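Local coordinates for cell division protein FtsX (Streptococcus pneumoniae, PDB 6HE6) that probably acts in the ABC transporter complex FtsEX to maintain normal growth and cell shape, and interacts through its large extracellular loop with the peptidoglycan hydrolase PcsB, at residues Lys107-Glu110 with Gly111-Glu114; Thr4-Glu7 with Asn8-Val12. All blocks are in the same frame, centred on the assembly; numbering follows the deposited sequence.

Contact 1: Lys107-Glu110 with Gly111-Glu114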
ATOM      1  N   LYS A 107       6.481  -8.885   5.572  1.00 64.22           N
ATOM      2  CA  LYS A 107       6.161  -9.973   4.652  1.00 73.11           C
ATOM      3  C   LYS A 107       5.392 -11.082   5.366  1.00 70.18           C
ATOM      4  O   LYS A 107       4.687 -11.854   4.710  1.00 71.31           O
ATOM      5  CB  LYS A 107       7.440 -10.524   3.985  1.00 79.91           C
ATOM      6  CG  LYS A 107       7.305 -10.933   2.477  1.00 84.45           C
ATOM      7  CD  LYS A 107       6.087 -11.819   2.205  1.00 86.78           C
ATOM      8  CE  LYS A 107       6.015 -12.395   0.804  1.00 93.69           C
ATOM      9  NZ  LYS A 107       4.597 -12.788   0.523  1.00 96.54           N
ATOM     10  N   LYS A 108       5.455 -11.136   6.698  1.00 71.16           N
ATOM     11  CA  LYS A 108       4.770 -12.162   7.477  1.00 72.96           C
ATOM     12  C   LYS A 108       3.317 -11.819   7.791  1.00 70.09           C
ATOM     13  O   LYS A 108       2.609 -12.656   8.353  1.00 62.79           O
ATOM     14  CB  LYS A 108       5.541 -12.426   8.773  1.00 78.88           C
ATOM     15  CG  LYS A 108       6.838 -13.180   8.525  1.00 88.25           C
ATOM     16  CD  LYS A 108       7.322 -13.904   9.759  1.00 93.67           C
ATOM     17  CE  LYS A 108       8.257 -13.023  10.558  1.00 90.63           C
ATOM     18  NZ  LYS A 108       9.450 -13.780  11.022  1.00 87.59           N
ATOM     19  N   ILE A 109       2.852 -10.623   7.447  1.00 68.21           N
ATOM     20  CA  ILE A 109       1.456 -10.260   7.662  1.00 64.49           C
ATOM     21  C   ILE A 109       0.607 -10.908   6.578  1.00 60.76           C
ATOM     22  O   ILE A 109       0.939 -10.836   5.389  1.00 57.49           O
ATOM     23  CB  ILE A 109       1.285  -8.733   7.646  1.00 63.21           C
ATOM     24  CG1 ILE A 109       2.131  -8.081   8.748  1.00 62.44           C
ATOM     25  CG2 ILE A 109      -0.195  -8.382   7.777  1.00 55.71           C
ATOM     26  CD1 ILE A 109       2.146  -6.564   8.709  1.00 61.94           C
ATOM     27  N   GLU A 110      -0.487 -11.555   6.968  0.66 65.45           N
ATOM     28  CA  GLU A 110      -1.317 -12.170   5.944  0.66 67.58           C
ATOM     29  C   GLU A 110      -2.108 -11.093   5.221  0.66 66.04           C
ATOM     30  O   GLU A 110      -2.699 -10.203   5.843  0.66 64.75           O
ATOM     31  CB  GLU A 110      -2.242 -13.231   6.530  0.66 69.25           C
ATOM     32  CG  GLU A 110      -2.733 -14.257   5.482  0.66 75.06           C
ATOM     33  CD  GLU A 110      -1.736 -14.513   4.335  0.66 80.00           C
ATOM     34  OE1 GLU A 110      -0.568 -14.881   4.594  0.66 78.21           O
ATOM     35  OE2 GLU A 110      -2.135 -14.363   3.162  0.66 80.76           O
ATOM     36  N   GLY A 111      -2.106 -11.183   3.901  1.00 66.57           N
ATOM     37  CA  GLY A 111      -2.574 -10.152   3.012  1.00 60.67           C
ATOM     38  C   GLY A 111      -1.460  -9.423   2.289  1.00 61.58           C
ATOM     39  O   GLY A 111      -1.704  -8.858   1.217  1.00 64.70           O
ATOM     40  N   VAL A 112      -0.245  -9.429   2.840  1.00 64.08           N
ATOM     41  CA  VAL A 112       0.897  -8.778   2.199  1.00 55.81           C
ATOM     42  C   VAL A 112       1.394  -9.669   1.063  1.00 66.17           C
ATOM     43  O   VAL A 112       1.721 -10.841   1.279  1.00 68.16           O
ATOM     44  CB  VAL A 112       2.021  -8.509   3.211  1.00 63.94           C
ATOM     45  CG1 VAL A 112       3.329  -8.183   2.488  1.00 61.30           C
ATOM     46  CG2 VAL A 112       1.638  -7.393   4.159  1.00 56.59           C
ATOM     47  N   SER A 113       1.452  -9.120  -0.154  1.00 62.22           N
ATOM     48  CA  SER A 113       1.955  -9.877  -1.299  1.00 72.22           C
ATOM     49  C   SER A 113       3.469  -9.803  -1.390  1.00 68.10           C
ATOM     50  O   SER A 113       4.136 -10.824  -1.569  1.00 65.86           O
ATOM     51  CB  SER A 113       1.338  -9.365  -2.599  1.00 75.29           C
ATOM     52  OG  SER A 113       2.123  -9.775  -3.707  1.00 77.83           O
ATOM     53  N   GLU A 114       4.021  -8.603  -1.261  1.00 71.45           N
ATOM     54  CA  GLU A 114       5.452  -8.384  -1.366  1.00 74.04           C
ATOM     55  C   GLU A 114       5.807  -7.106  -0.627  1.00 67.24           C
ATOM     56  O   GLU A 114       4.958  -6.248  -0.395  1.00 68.37           O
ATOM     57  CB  GLU A 114       5.902  -8.286  -2.820  1.00 82.59           C
ATOM     58  CG  GLU A 114       7.197  -8.999  -3.046  1.00 96.55           C
ATOM     59  CD  GLU A 114       6.979 -10.475  -3.193  1.00111.75           C
ATOM     60  OE1 GLU A 114       6.236 -10.859  -4.119  1.00119.11           O
ATOM     61  OE2 GLU A 114       7.525 -11.245  -2.371  1.00120.02           O
TER
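Ile109 and Val112 meet at the two ends of a type II beta turn that carries the chain from helix 99-107 into edge strand 112-116 of the antiparallel sheet. Their side chains cross obliquely, CB of Ile109 lying 3.8 Å from CG2 of Val112. Val112 CG1 stands anti to the backbone N (chi1 165°), which leaves CG2 beside that N, where it meets CB of Ile109. A backbone bond closes the turn: Val112 N donates to Ile109 O at 3.1 Å, from above the carbonyl plane. Gly111 takes the third place with positive phi (107°), the usual glycine position of a type II turn. Helix 41-47 covers the apolar pair, with Ile109 on Ser45 and Leu46 and Val112 on Val42. Lys107 spans the more exposed side. Bent at chi2 (-49°), it reaches past the turn to the start of the strand, where Ser113 and Glu114 both face Tyr15 in a classic beta bulge. Its CE lies 3.7 Å from Glu114 OE2, but the charged atoms stay beyond salt-bridge distance, NZ to OE2 being 4.4 Å. Lys107 NZ instead bonds Ser113 O at 2.9 Å, well above the carbonyl plane.

Contact 2: Thr4-Glu7 with Asn8-Val12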
ATOM      1  N   THR A   4       2.847  12.715   2.964  1.00139.12           N
ATOM      2  CA  THR A   4       3.223  11.717   1.965  1.00138.35           C
ATOM      3  C   THR A   4       4.662  11.844   1.468  1.00142.84           C
ATOM      4  O   THR A   4       5.040  11.089   0.563  1.00142.63           O
ATOM      5  CB  THR A   4       2.276  11.789   0.761  1.00130.32           C
ATOM      6  OG1 THR A   4       2.299  13.114   0.206  1.00128.87           O
ATOM      7  CG2 THR A   4       0.860  11.416   1.138  1.00125.32           C
ATOM      8  N   ASP A   5       5.471  12.758   2.005  1.00142.33           N
ATOM      9  CA  ASP A   5       6.839  12.973   1.537  1.00140.57           C
ATOM     10  C   ASP A   5       7.809  12.344   2.533  1.00135.49           C
ATOM     11  O   ASP A   5       8.060  12.910   3.602  1.00132.78           O
ATOM     12  CB  ASP A   5       7.118  14.462   1.353  1.00142.54           C
ATOM     13  CG  ASP A   5       6.146  15.120   0.392  1.00144.45           C
ATOM     14  OD1 ASP A   5       5.070  14.541   0.129  1.00145.10           O
ATOM     15  OD2 ASP A   5       6.455  16.225  -0.093  1.00145.31           O
ATOM     16  N   ILE A   6       8.361  11.183   2.168  1.00134.48           N
ATOM     17  CA  ILE A   6       9.212  10.377   3.041  1.00131.38           C
ATOM     18  C   ILE A   6      10.559  10.191   2.356  1.00128.13           C
ATOM     19  O   ILE A   6      10.621  10.049   1.134  1.00131.10           O
ATOM     20  CB  ILE A   6       8.556   9.011   3.348  1.00126.93           C
ATOM     21  CG1 ILE A   6       7.130   9.207   3.871  1.00125.56           C
ATOM     22  CG2 ILE A   6       9.372   8.227   4.353  1.00123.16           C
ATOM     23  CD1 ILE A   6       6.106   8.341   3.189  1.00122.87           C
ATOM     24  N   GLU A   7      11.645  10.240   3.129  1.00127.04           N
ATOM     25  CA  GLU A   7      13.033  10.110   2.612  1.00129.92           C
ATOM     26  C   GLU A   7      13.317   8.661   2.213  1.00137.30           C
ATOM     27  O   GLU A   7      12.855   7.773   2.882  1.00130.48           O
ATOM     28  CB  GLU A   7      14.019  10.601   3.661  1.00 30.00           C
ATOM     29  CG  GLU A   7      14.035  12.109   3.802  1.00 30.00           C
ATOM     30  CD  GLU A   7      13.890  12.898   2.506  1.00 30.00           C
ATOM     31  OE1 GLU A   7      14.088  12.307   1.438  1.00 30.00           O
ATOM     32  OE2 GLU A   7      13.598  14.109   2.571  1.00 30.00           O
ATOM     33  N   ASN A   8      14.194   8.460   1.245  1.00 88.47           N
ATOM     34  CA  ASN A   8      14.430   7.147   0.643  1.00100.13           C
ATOM     35  C   ASN A   8      14.924   6.138   1.672  1.00 92.97           C
ATOM     36  O   ASN A   8      14.526   4.963   1.650  1.00 82.87           O
ATOM     37  CB  ASN A   8      15.435   7.302  -0.511  1.00112.34           C
ATOM     38  CG  ASN A   8      15.873   5.968  -1.130  1.00118.36           C
ATOM     39  OD1 ASN A   8      15.100   5.008  -1.207  1.00117.65           O
ATOM     40  ND2 ASN A   8      17.122   5.919  -1.596  1.00120.18           N
ATOM     41  N   ASN A   9      15.781   6.586   2.597  1.00 91.84           N
ATOM     42  CA  ASN A   9      16.507   5.679   3.473  1.00 88.73           C
ATOM     43  C   ASN A   9      15.619   5.110   4.562  1.00 80.75           C
ATOM     44  O   ASN A   9      16.088   4.282   5.352  1.00 80.60           O
ATOM     45  CB  ASN A   9      17.723   6.392   4.097  1.00 97.39           C
ATOM     46  CG  ASN A   9      17.342   7.577   4.990  1.00100.19           C
ATOM     47  OD1 ASN A   9      16.175   7.888   5.166  1.00100.61           O
ATOM     48  ND2 ASN A   9      18.346   8.275   5.504  1.00101.27           N
ATOM     49  N   VAL A  10      14.351   5.518   4.612  1.00 74.95           N
ATOM     50  CA  VAL A  10      13.495   5.192   5.742  1.00 71.60           C
ATOM     51  C   VAL A  10      12.149   4.711   5.210  1.00 61.91           C
ATOM     52  O   VAL A  10      11.228   4.408   5.972  1.00 61.04           O
ATOM     53  CB  VAL A  10      13.379   6.423   6.666  1.00 70.31           C
ATOM     54  CG1 VAL A  10      12.267   7.383   6.235  1.00 66.98           C
ATOM     55  CG2 VAL A  10      13.276   6.024   8.093  1.00 71.24           C
ATOM     56  N   ARG A  11      12.039   4.598   3.897  1.00 61.52           N
ATOM     57  CA  ARG A  11      10.787   4.220   3.260  1.00 61.88           C
ATOM     58  C   ARG A  11      10.765   2.713   3.037  1.00 64.87           C
ATOM     59  O   ARG A  11      11.759   2.125   2.597  1.00 62.16           O
ATOM     60  CB  ARG A  11      10.624   4.987   1.949  1.00 68.30           C
ATOM     61  CG  ARG A  11       9.426   4.619   1.101  1.00 71.53           C
ATOM     62  CD  ARG A  11       9.833   4.502  -0.361  1.00 82.84           C
ATOM     63  NE  ARG A  11      10.407   3.185  -0.625  1.00 99.58           N
ATOM     64  CZ  ARG A  11      11.700   2.959  -0.840  1.00107.37           C
ATOM     65  NH1 ARG A  11      12.561   3.969  -0.833  1.00108.93           N
ATOM     66  NH2 ARG A  11      12.132   1.722  -1.059  1.00107.88           N
ATOM     67  N   VAL A  12       9.645   2.086   3.387  1.00 61.37           N
ATOM     68  CA  VAL A  12       9.370   0.701   3.036  1.00 56.89           C
ATOM     69  C   VAL A  12       8.005   0.661   2.372  1.00 57.61           C
ATOM     70  O   VAL A  12       7.056   1.288   2.854  1.00 53.60           O
ATOM     71  CB  VAL A  12       9.402  -0.240   4.257  1.00 58.40           C
ATOM     72  CG1 VAL A  12       8.960  -1.626   3.858  1.00 58.63           C
ATOM     73  CG2 VAL A  12      10.793  -0.313   4.844  1.00 69.57           C
TER
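Asn9 turns the oxygen of its flat amide back on Glu7, with OD1 3.8 Å from Glu7 CB; a chi1 of 63° holds the amide between its own backbone N and carbonyl carbon, on the side facing that methylene. The amide of Asn8 and the guanidinium of Arg11 meet edge to edge. Arg11 NH1 lies in the carbonyl plane of the Asn8 amide and gives OD1 a hydrogen bond of 2.8 Å, rather bent at 133°, while Asn8 OD1 sits only 3° out of the guanidinium plane. Neither group stacks on the other. Bends at chi2 and chi3 of Arg11 carry the guanidinium back toward Asn8; its side chain also touches Gln116 on strand 112-116. Asn8 and Asn9 form a single 3-10 turn, which leads the N-terminal loop into strand 11-16, where Arg11 stands, an inner strand of the four-stranded antiparallel sheet. The turn is held by Val10 N, which donates to Glu7 O at 3.2 Å from above the carbonyl plane. The same oxygen also lies 3.4 Å from Val10 CG1. On the apolar side, Ile6 and Val10 cross at about a right angle, Ile6 CG2 pressing on Val10 CG1 at 3.6 Å. Both rest on strand 88-93, Ile6 against Ile90 and Glu92, Val10 against Glu92 and Ala93.

Contacts 1 and 2 are separate local turns, each leading into a strand of the same sheet: 112-116 and 11-16 are antiparallel neighbours in it. Their centres lie about 20 Å apart and their nearest atoms about 7 Å, without touching. Contact 1 is partly buried, with Gly111 and Val112 enclosed and helix 41-47 packed over its apolar pair. Contact 2 is a surface contact whose apolar pair rests on strand 88-93. Each turn is closed by a backbone N-H to C=O bond between residues three apart. In contact 1 a lysine ammonium also grips a backbone carbonyl across the segments; in contact 2 an arginine reaches a side-chain amide within 8-12, and the bond between the segments is the backbone one.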